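Long-range contacts in TlmII (Streptoalloteichus hindustanus, PDB 4HVM), which belongs to the tallysomycin biosynthesis pathway, has the condensation-domain fold of nonribosomal peptide synthetases and may bind phosphopantetheine-linked substrates: residues L13-W24 / F70-R79; Q169-F179 / L287-L296. All coordinates share one frame; numbering follows the deposited sequence.

How the contacts relate
Contacts 1 and 2 have centres about 16 Å apart and follow one another along the chain. Contact 1 ties the first strand and helix to the hairpin 70-79. Contact 2 joins two loops from earlier and later in the chain. The two touch directly: L19 CD1 lies 3.5 Å from P295 O, and F18 CD1 lies 3.4 Å from F179 O. Both also reach the segment holding M143 and D146. Q20 donates to M143 O, and L296 N donates to D146 OD2. By sequence this segment probably takes the place of the condensation-domain HHxxxDG motif, but the second histidine is a glutamine. Both contacts probably border the site catalytic in relatives; activity here is not established.

Contact 1 (L13-W24 / F70-R79); sequences LRRASFLQRGAW and FVDDDGLWMR
R15 lies over one face of the W77 indole. Its CD sits 3.6 Å from the centroid of the W77 six-membered ring, close to the ring normal, in a CH-pi contact. The guanidinium is further off, and any cation-pi attraction is weak. At the edge of the same indole, W77 NE1 donates to D74 O at 3.0 Å. With an alanine in place of W77, the R15 methylene would probably lose the ring it rests on, and D74 O would be left without this donor.

On the W24 ring, one face receives L76 CD1, 3.8 Å from the centroid of the W24 five-membered ring. D72 comes to the edge, with its CG 3.5 Å from W24 NE1 and its carboxylate turned 84° from the ring plane. Chi1 of W24 is -176°, which sets CG opposite the backbone N and carries the indole to L76. F70 meets Q20 NE2 at its ring edge, the amide standing nearly upright to the ring.

The backbones form a small antiparallel sheet, with strand 13-15 added to the hairpin of strands 68-72 and 76-80. The bond from M78 N to R14 O is 2.7 Å long and nearly straight (173°); the return bond is weak. L76 O takes two donors, R15 NH1 at 2.8 Å and A16 N at 3.3 Å.

Helix 18-27 follows at once, with S17 at its N-cap. Q20 OE1 accepts from S17 N at 2.9 Å, in the carbonyl plane on a lone pair, which is one half of a capping box. Q20 NE2 donates to M143 O, so both ends of the amide are held. The selenium of M78, a selenomethionine, lies beside that amide.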
# COMPACT_ATOMS: atom_id res chain seq x y z
N LEU A 13 -5.44 -9.42 26.11
CA LEU A 13 -4.38 -8.87 25.28
C LEU A 13 -3.80 -9.93 24.35
O LEU A 13 -3.02 -10.78 24.78
CB LEU A 13 -3.26 -8.27 26.13
CG LEU A 13 -3.38 -6.81 26.57
CD1 LEU A 13 -4.43 -6.63 27.67
CD2 LEU A 13 -2.03 -6.28 27.02
N ARG A 14 -4.17 -9.87 23.08
CA ARG A 14 -3.67 -10.81 22.09
C ARG A 14 -2.30 -10.37 21.58
O ARG A 14 -2.02 -9.17 21.47
CB ARG A 14 -4.65 -10.95 20.93
CG ARG A 14 -4.35 -12.09 19.98
CD ARG A 14 -5.44 -12.26 18.93
NE ARG A 14 -5.26 -13.47 18.14
CZ ARG A 14 -5.72 -14.67 18.49
NH1 ARG A 14 -5.51 -15.72 17.71
NH2 ARG A 14 -6.40 -14.82 19.62
N ARG A 15 -1.43 -11.33 21.29
CA ARG A 15 -0.11 -11.03 20.76
C ARG A 15 -0.22 -10.46 19.35
O ARG A 15 -1.11 -10.84 18.59
CB ARG A 15 0.75 -12.29 20.75
CG ARG A 15 2.25 -12.04 20.62
CD ARG A 15 2.80 -11.35 21.86
NE ARG A 15 4.26 -11.46 21.94
CZ ARG A 15 5.11 -10.59 21.42
NH1 ARG A 15 4.66 -9.53 20.76
NH2 ARG A 15 6.41 -10.78 21.55
N ALA A 16 0.68 -9.55 19.01
CA ALA A 16 0.68 -8.93 17.69
C ALA A 16 1.27 -9.87 16.65
O ALA A 16 2.16 -10.67 16.96
CB ALA A 16 1.43 -7.62 17.72
N SER A 17 0.80 -9.75 15.41
CA SER A 17 1.28 -10.59 14.32
C SER A 17 2.68 -10.17 13.85
O SER A 17 3.20 -9.15 14.29
CB SER A 17 0.30 -10.58 13.15
OG SER A 17 0.24 -9.30 12.54
N PHE A 18 3.26 -10.96 12.96
CA PHE A 18 4.63 -10.73 12.51
C PHE A 18 4.78 -9.49 11.62
O PHE A 18 5.84 -8.86 11.59
CB PHE A 18 5.18 -11.97 11.81
CG PHE A 18 4.66 -12.17 10.41
CD1 PHE A 18 3.37 -12.61 10.18
CD2 PHE A 18 5.48 -11.92 9.33
CE1 PHE A 18 2.90 -12.79 8.88
CE2 PHE A 18 5.03 -12.10 8.03
CZ PHE A 18 3.74 -12.54 7.81
N LEU A 19 3.73 -9.14 10.89
CA LEU A 19 3.73 -7.94 10.06
C LEU A 19 3.51 -6.70 10.92
O LEU A 19 4.01 -5.62 10.60
CB LEU A 19 2.66 -8.03 8.97
CG LEU A 19 2.95 -9.03 7.84
CD1 LEU A 19 1.79 -9.08 6.86
CD2 LEU A 19 4.26 -8.69 7.13
N GLN A 20 2.76 -6.86 12.00
CA GLN A 20 2.55 -5.78 12.96
C GLN A 20 3.82 -5.52 13.75
O GLN A 20 4.22 -4.37 13.95
CB GLN A 20 1.40 -6.12 13.91
CG GLN A 20 0.03 -6.06 13.26
CD GLN A 20 -1.07 -6.49 14.19
OE1 GLN A 20 -0.90 -7.43 14.97
NE2 GLN A 20 -2.20 -5.81 14.13
N ARG A 21 4.46 -6.60 14.20
CA ARG A 21 5.75 -6.50 14.89
C ARG A 21 6.80 -5.84 14.00
O ARG A 21 7.56 -4.99 14.45
CB ARG A 21 6.23 -7.89 15.33
CG ARG A 21 5.93 -8.23 16.78
CD ARG A 21 6.38 -9.64 17.15
NE ARG A 21 5.39 -10.66 16.79
CZ ARG A 21 5.57 -11.61 15.89
NH1 ARG A 21 6.72 -11.71 15.24
NH2 ARG A 21 4.60 -12.48 15.64
N GLY A 22 6.83 -6.25 12.74
CA GLY A 22 7.79 -5.73 11.78
C GLY A 22 7.64 -4.25 11.51
O GLY A 22 8.61 -3.50 11.56
N ALA A 23 6.42 -3.82 11.21
CA ALA A 23 6.15 -2.41 10.92
C ALA A 23 6.41 -1.54 12.14
O ALA A 23 6.83 -0.39 12.02
CB ALA A 23 4.72 -2.24 10.44
N TRP A 24 6.15 -2.09 13.32
CA TRP A 24 6.32 -1.35 14.57
C TRP A 24 7.78 -1.01 14.83
O TRP A 24 8.08 -0.09 15.58
CB TRP A 24 5.74 -2.15 15.74
CG TRP A 24 5.78 -1.44 17.06
CD1 TRP A 24 6.45 -1.83 18.19
CD2 TRP A 24 5.14 -0.20 17.39
NE1 TRP A 24 6.26 -0.92 19.20
CE2 TRP A 24 5.45 0.09 18.74
CE3 TRP A 24 4.32 0.68 16.69
CZ2 TRP A 24 4.98 1.23 19.38
CZ3 TRP A 24 3.85 1.82 17.33
CH2 TRP A 24 4.18 2.08 18.66
N PHE A 70 -2.57 -0.52 20.60
CA PHE A 70 -1.36 -1.31 20.81
C PHE A 70 -0.68 -0.99 22.13
O PHE A 70 -0.69 0.15 22.59
CB PHE A 70 -0.39 -1.12 19.65
CG PHE A 70 -0.90 -1.64 18.34
CD1 PHE A 70 -0.78 -2.99 18.03
CD2 PHE A 70 -1.52 -0.80 17.44
CE1 PHE A 70 -1.25 -3.48 16.83
CE2 PHE A 70 -2.00 -1.29 16.24
CZ PHE A 70 -1.86 -2.63 15.93
N VAL A 71 -0.10 -2.02 22.74
CA VAL A 71 0.60 -1.86 24.00
C VAL A 71 2.04 -2.34 23.86
O VAL A 71 2.29 -3.54 23.77
CB VAL A 71 -0.08 -2.64 25.14
CG1 VAL A 71 0.72 -2.49 26.43
CG2 VAL A 71 -1.51 -2.15 25.34
N ASP A 72 2.97 -1.40 23.84
CA ASP A 72 4.39 -1.74 23.75
C ASP A 72 4.97 -1.90 25.14
O ASP A 72 5.51 -0.96 25.72
CB ASP A 72 5.16 -0.67 22.96
CG ASP A 72 6.60 -1.07 22.71
OD1 ASP A 72 6.90 -2.28 22.75
OD2 ASP A 72 7.44 -0.17 22.47
N ASP A 73 4.86 -3.12 25.67
CA ASP A 73 5.37 -3.44 27.00
C ASP A 73 5.54 -4.95 27.11
O ASP A 73 4.55 -5.69 27.05
CB ASP A 73 4.42 -2.92 28.08
CG ASP A 73 4.90 -3.27 29.48
OD1 ASP A 73 5.77 -2.54 30.01
OD2 ASP A 73 4.40 -4.26 30.05
N ASP A 74 6.78 -5.40 27.28
CA ASP A 74 7.11 -6.82 27.24
C ASP A 74 6.67 -7.41 25.89
O ASP A 74 6.04 -8.46 25.84
CB ASP A 74 6.47 -7.57 28.41
CG ASP A 74 7.04 -8.96 28.59
OD1 ASP A 74 8.27 -9.12 28.47
OD2 ASP A 74 6.24 -9.89 28.86
N GLY A 75 7.00 -6.71 24.81
CA GLY A 75 6.58 -7.11 23.48
C GLY A 75 5.41 -6.27 23.00
O GLY A 75 4.93 -5.40 23.71
N LEU A 76 4.95 -6.55 21.78
CA LEU A 76 3.82 -5.81 21.21
C LEU A 76 2.52 -6.59 21.39
O LEU A 76 2.46 -7.78 21.09
CB LEU A 76 4.07 -5.53 19.73
CG LEU A 76 3.12 -4.54 19.05
CD1 LEU A 76 3.18 -3.15 19.69
CD2 LEU A 76 3.45 -4.45 17.57
N TRP A 77 1.48 -5.91 21.86
CA TRP A 77 0.21 -6.56 22.15
C TRP A 77 -0.98 -5.78 21.60
O TRP A 77 -0.91 -4.57 21.42
CB TRP A 77 0.05 -6.76 23.66
CG TRP A 77 1.16 -7.53 24.30
CD1 TRP A 77 2.36 -7.04 24.71
CD2 TRP A 77 1.17 -8.93 24.60
NE1 TRP A 77 3.12 -8.05 25.25
CE2 TRP A 77 2.42 -9.22 25.19
CE3 TRP A 77 0.25 -9.97 24.42
CZ2 TRP A 77 2.77 -10.50 25.61
CZ3 TRP A 77 0.60 -11.25 24.83
CH2 TRP A 77 1.85 -11.50 25.42
N MSE A 78 -2.07 -6.49 21.34
CA MSE A 78 -3.30 -5.85 20.87
C MSE A 78 -4.34 -5.76 21.98
O MSE A 78 -4.50 -6.68 22.78
CB MSE A 78 -3.87 -6.58 19.65
CG MSE A 78 -3.21 -6.20 18.34
SE MSE A 78 -3.74 -7.33 16.84
CE MSE A 78 -5.67 -7.26 17.02
N ARG A 79 -5.04 -4.63 22.03
CA ARG A 79 -6.03 -4.38 23.07
C ARG A 79 -7.32 -3.89 22.43
O ARG A 79 -7.32 -2.90 21.71
CB ARG A 79 -5.49 -3.32 24.04
CG ARG A 79 -6.39 -3.00 25.22
CD ARG A 79 -5.83 -1.82 26.01
NE ARG A 79 -6.46 -1.66 27.32
CZ ARG A 79 -6.05 -2.27 28.43
NH1 ARG A 79 -5.00 -3.09 28.39
NH2 ARG A 79 -6.69 -2.07 29.58

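Contact 2 (Q169-F179 / L287-L296); sequences QYRDFAEVADF and LQLGSVVGPL
F173 and P295 meet in a CH-pi contact. P295 CD lies over one face of the buried F173 ring, 3.7 Å from F173 CE1, and V292 CG1 meets the ring at its edge. Chi1 of F173 is 177°; with CG turned away from the backbone N, the ring reaches P295. F179 is used in a similar way. L289 CD2 is over one face, 3.8 Å from F179 CE2, while L287 CD1 sits at the edge in the ring plane.

Aliphatic contacts fill in around V292. Its CG1 meets V176 CG2 at 4.0 Å, the two side chains running alongside each other in opposite directions. Its CG2 meets the methylene R171 CD at 3.6 Å.

The polar contacts are few. R171 N donates to S291 O at 3.3 Å; the N-H points straight at the oxygen, but from above the carbonyl plane. S291 is the centre of an inverse gamma turn, and its OG makes a weak bond to Q169 O. The phenol of Y170 is bonded to Q159.

One salt bridge stays inside 169-179. R171 NE meets E175 OE1 at 3.0 Å, in the guanidinium plane, and V176 CG1 lies over a guanidinium face. D172 OD1 accepts from A174 N in an Asx turn.

The contact joins the loop before helix 185-198 to the loop that leads into strand 297-305. With the R171 charge paired within its own loop, the two loops are held together chiefly by apolar side chains and a single, rather long backbone bond.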
# COMPACT_ATOMS: atom_id res chain seq x y z
N GLN A 169 -19.43 -13.88 6.58
CA GLN A 169 -18.86 -13.89 5.24
C GLN A 169 -17.37 -13.56 5.30
O GLN A 169 -16.60 -13.97 4.43
CB GLN A 169 -19.58 -12.88 4.34
CG GLN A 169 -19.47 -13.16 2.85
CD GLN A 169 -20.49 -14.17 2.36
OE1 GLN A 169 -21.21 -14.78 3.15
NE2 GLN A 169 -20.56 -14.35 1.05
N TYR A 170 -16.98 -12.81 6.33
CA TYR A 170 -15.59 -12.42 6.51
C TYR A 170 -14.91 -13.31 7.53
O TYR A 170 -15.56 -13.91 8.39
CB TYR A 170 -15.50 -10.96 6.96
CG TYR A 170 -16.15 -9.96 6.02
CD1 TYR A 170 -17.51 -9.68 6.11
CD2 TYR A 170 -15.41 -9.31 5.04
CE1 TYR A 170 -18.11 -8.78 5.25
CE2 TYR A 170 -16.00 -8.41 4.17
CZ TYR A 170 -17.35 -8.14 4.29
OH TYR A 170 -17.95 -7.24 3.43
N ARG A 171 -13.59 -13.40 7.44
CA ARG A 171 -12.80 -14.19 8.37
C ARG A 171 -12.07 -13.27 9.34
O ARG A 171 -11.33 -12.38 8.91
CB ARG A 171 -11.78 -15.05 7.61
CG ARG A 171 -11.01 -16.03 8.47
CD ARG A 171 -10.00 -16.79 7.63
NE ARG A 171 -9.29 -17.80 8.40
CZ ARG A 171 -8.21 -18.45 7.97
NH1 ARG A 171 -7.71 -18.18 6.77
NH2 ARG A 171 -7.63 -19.36 8.73
N ASP A 172 -12.28 -13.48 10.64
CA ASP A 172 -11.67 -12.64 11.67
C ASP A 172 -10.15 -12.77 11.64
O ASP A 172 -9.61 -13.86 11.45
CB ASP A 172 -12.22 -13.00 13.05
CG ASP A 172 -12.01 -11.90 14.08
OD1 ASP A 172 -10.96 -11.22 14.04
OD2 ASP A 172 -12.90 -11.72 14.94
N PHE A 173 -9.46 -11.64 11.83
CA PHE A 173 -8.01 -11.60 11.81
C PHE A 173 -7.40 -12.40 12.96
O PHE A 173 -6.26 -12.83 12.89
CB PHE A 173 -7.51 -10.16 11.87
CG PHE A 173 -6.02 -10.03 11.93
CD1 PHE A 173 -5.25 -10.24 10.79
CD2 PHE A 173 -5.38 -9.71 13.11
CE1 PHE A 173 -3.88 -10.12 10.84
CE2 PHE A 173 -4.00 -9.59 13.17
CZ PHE A 173 -3.25 -9.80 12.03
N ALA A 174 -8.19 -12.60 14.01
CA ALA A 174 -7.74 -13.34 15.18
C ALA A 174 -7.31 -14.76 14.82
O ALA A 174 -6.44 -15.35 15.47
CB ALA A 174 -8.84 -13.37 16.23
N GLU A 175 -7.92 -15.32 13.78
CA GLU A 175 -7.62 -16.68 13.36
C GLU A 175 -6.24 -16.79 12.70
O GLU A 175 -5.66 -17.87 12.65
CB GLU A 175 -8.69 -17.20 12.40
CG GLU A 175 -10.10 -17.23 12.97
CD GLU A 175 -11.11 -17.84 12.01
OE1 GLU A 175 -10.70 -18.32 10.94
OE2 GLU A 175 -12.32 -17.83 12.34
N VAL A 176 -5.74 -15.67 12.18
CA VAL A 176 -4.46 -15.67 11.47
C VAL A 176 -3.43 -14.73 12.08
O VAL A 176 -2.40 -14.44 11.48
CB VAL A 176 -4.65 -15.31 9.98
CG1 VAL A 176 -5.51 -16.35 9.28
CG2 VAL A 176 -5.26 -13.92 9.84
N ALA A 177 -3.72 -14.24 13.29
CA ALA A 177 -2.79 -13.35 13.98
C ALA A 177 -1.50 -14.08 14.34
O ALA A 177 -0.43 -13.49 14.35
CB ALA A 177 -3.44 -12.77 15.22
N ASP A 178 -1.62 -15.37 14.64
CA ASP A 178 -0.47 -16.19 15.00
C ASP A 178 0.18 -16.80 13.77
O ASP A 178 1.23 -17.44 13.86
CB ASP A 178 -0.89 -17.31 15.96
CG ASP A 178 -1.62 -16.78 17.18
OD1 ASP A 178 -1.42 -15.61 17.54
OD2 ASP A 178 -2.41 -17.56 17.78
N PHE A 179 -0.44 -16.59 12.61
CA PHE A 179 0.05 -17.19 11.37
C PHE A 179 1.38 -16.60 10.91
O PHE A 179 1.61 -15.39 10.99
CB PHE A 179 -0.99 -17.07 10.25
CG PHE A 179 -0.51 -17.57 8.92
CD1 PHE A 179 -0.39 -18.93 8.68
CD2 PHE A 179 -0.17 -16.69 7.91
CE1 PHE A 179 0.05 -19.40 7.46
CE2 PHE A 179 0.27 -17.15 6.69
CZ PHE A 179 0.39 -18.51 6.46
N LEU A 287 -1.06 -16.98 -0.41
CA LEU A 287 -1.07 -18.07 0.56
C LEU A 287 -2.46 -18.63 0.82
O LEU A 287 -2.64 -19.46 1.72
CB LEU A 287 -0.41 -17.63 1.87
CG LEU A 287 1.10 -17.37 1.82
CD1 LEU A 287 1.65 -17.07 3.20
CD2 LEU A 287 1.83 -18.55 1.19
N GLN A 288 -3.43 -18.18 0.04
CA GLN A 288 -4.81 -18.63 0.15
C GLN A 288 -5.40 -18.44 1.55
O GLN A 288 -6.16 -19.28 2.03
CB GLN A 288 -4.97 -20.08 -0.32
CG GLN A 288 -5.10 -20.22 -1.82
CD GLN A 288 -3.80 -19.90 -2.55
OE1 GLN A 288 -2.73 -20.37 -2.15
NE2 GLN A 288 -3.89 -19.11 -3.60
N LEU A 289 -5.04 -17.34 2.21
CA LEU A 289 -5.72 -16.94 3.43
C LEU A 289 -7.07 -16.37 3.00
O LEU A 289 -7.20 -15.85 1.89
CB LEU A 289 -4.91 -15.89 4.19
CG LEU A 289 -3.42 -16.18 4.40
CD1 LEU A 289 -2.74 -15.06 5.18
CD2 LEU A 289 -3.20 -17.52 5.08
N GLY A 290 -8.07 -16.46 3.87
CA GLY A 290 -9.42 -16.07 3.48
C GLY A 290 -9.62 -14.59 3.25
O GLY A 290 -8.67 -13.81 3.18
N SER A 291 -10.88 -14.19 3.12
CA SER A 291 -11.22 -12.78 3.03
C SER A 291 -11.05 -12.12 4.39
O SER A 291 -12.03 -11.79 5.07
CB SER A 291 -12.65 -12.60 2.51
OG SER A 291 -13.56 -13.41 3.23
N VAL A 292 -9.80 -11.93 4.79
CA VAL A 292 -9.49 -11.42 6.12
C VAL A 292 -9.26 -9.92 6.11
O VAL A 292 -8.47 -9.41 5.32
CB VAL A 292 -8.23 -12.10 6.70
CG1 VAL A 292 -7.86 -11.51 8.05
CG2 VAL A 292 -8.44 -13.60 6.81
N VAL A 293 -9.95 -9.21 7.00
CA VAL A 293 -9.69 -7.79 7.20
C VAL A 293 -8.55 -7.65 8.19
O VAL A 293 -8.67 -8.06 9.35
CB VAL A 293 -10.93 -7.05 7.75
CG1 VAL A 293 -10.57 -5.64 8.20
CG2 VAL A 293 -12.03 -7.01 6.71
N GLY A 294 -7.43 -7.09 7.73
CA GLY A 294 -6.26 -6.90 8.57
C GLY A 294 -4.97 -6.75 7.80
O GLY A 294 -4.97 -6.75 6.57
N PRO A 295 -3.85 -6.62 8.52
CA PRO A 295 -2.52 -6.48 7.91
C PRO A 295 -1.98 -7.80 7.38
O PRO A 295 -1.45 -8.61 8.14
CB PRO A 295 -1.65 -5.99 9.07
CG PRO A 295 -2.31 -6.53 10.29
CD PRO A 295 -3.79 -6.55 9.99
N LEU A 296 -2.11 -8.01 6.07
CA LEU A 296 -1.62 -9.22 5.43
C LEU A 296 -0.86 -8.90 4.14
O LEU A 296 -0.73 -9.75 3.25
CB LEU A 296 -2.77 -10.19 5.15
CG LEU A 296 -3.38 -10.86 6.39
CD1 LEU A 296 -4.53 -11.76 6.00
CD2 LEU A 296 -2.32 -11.64 7.16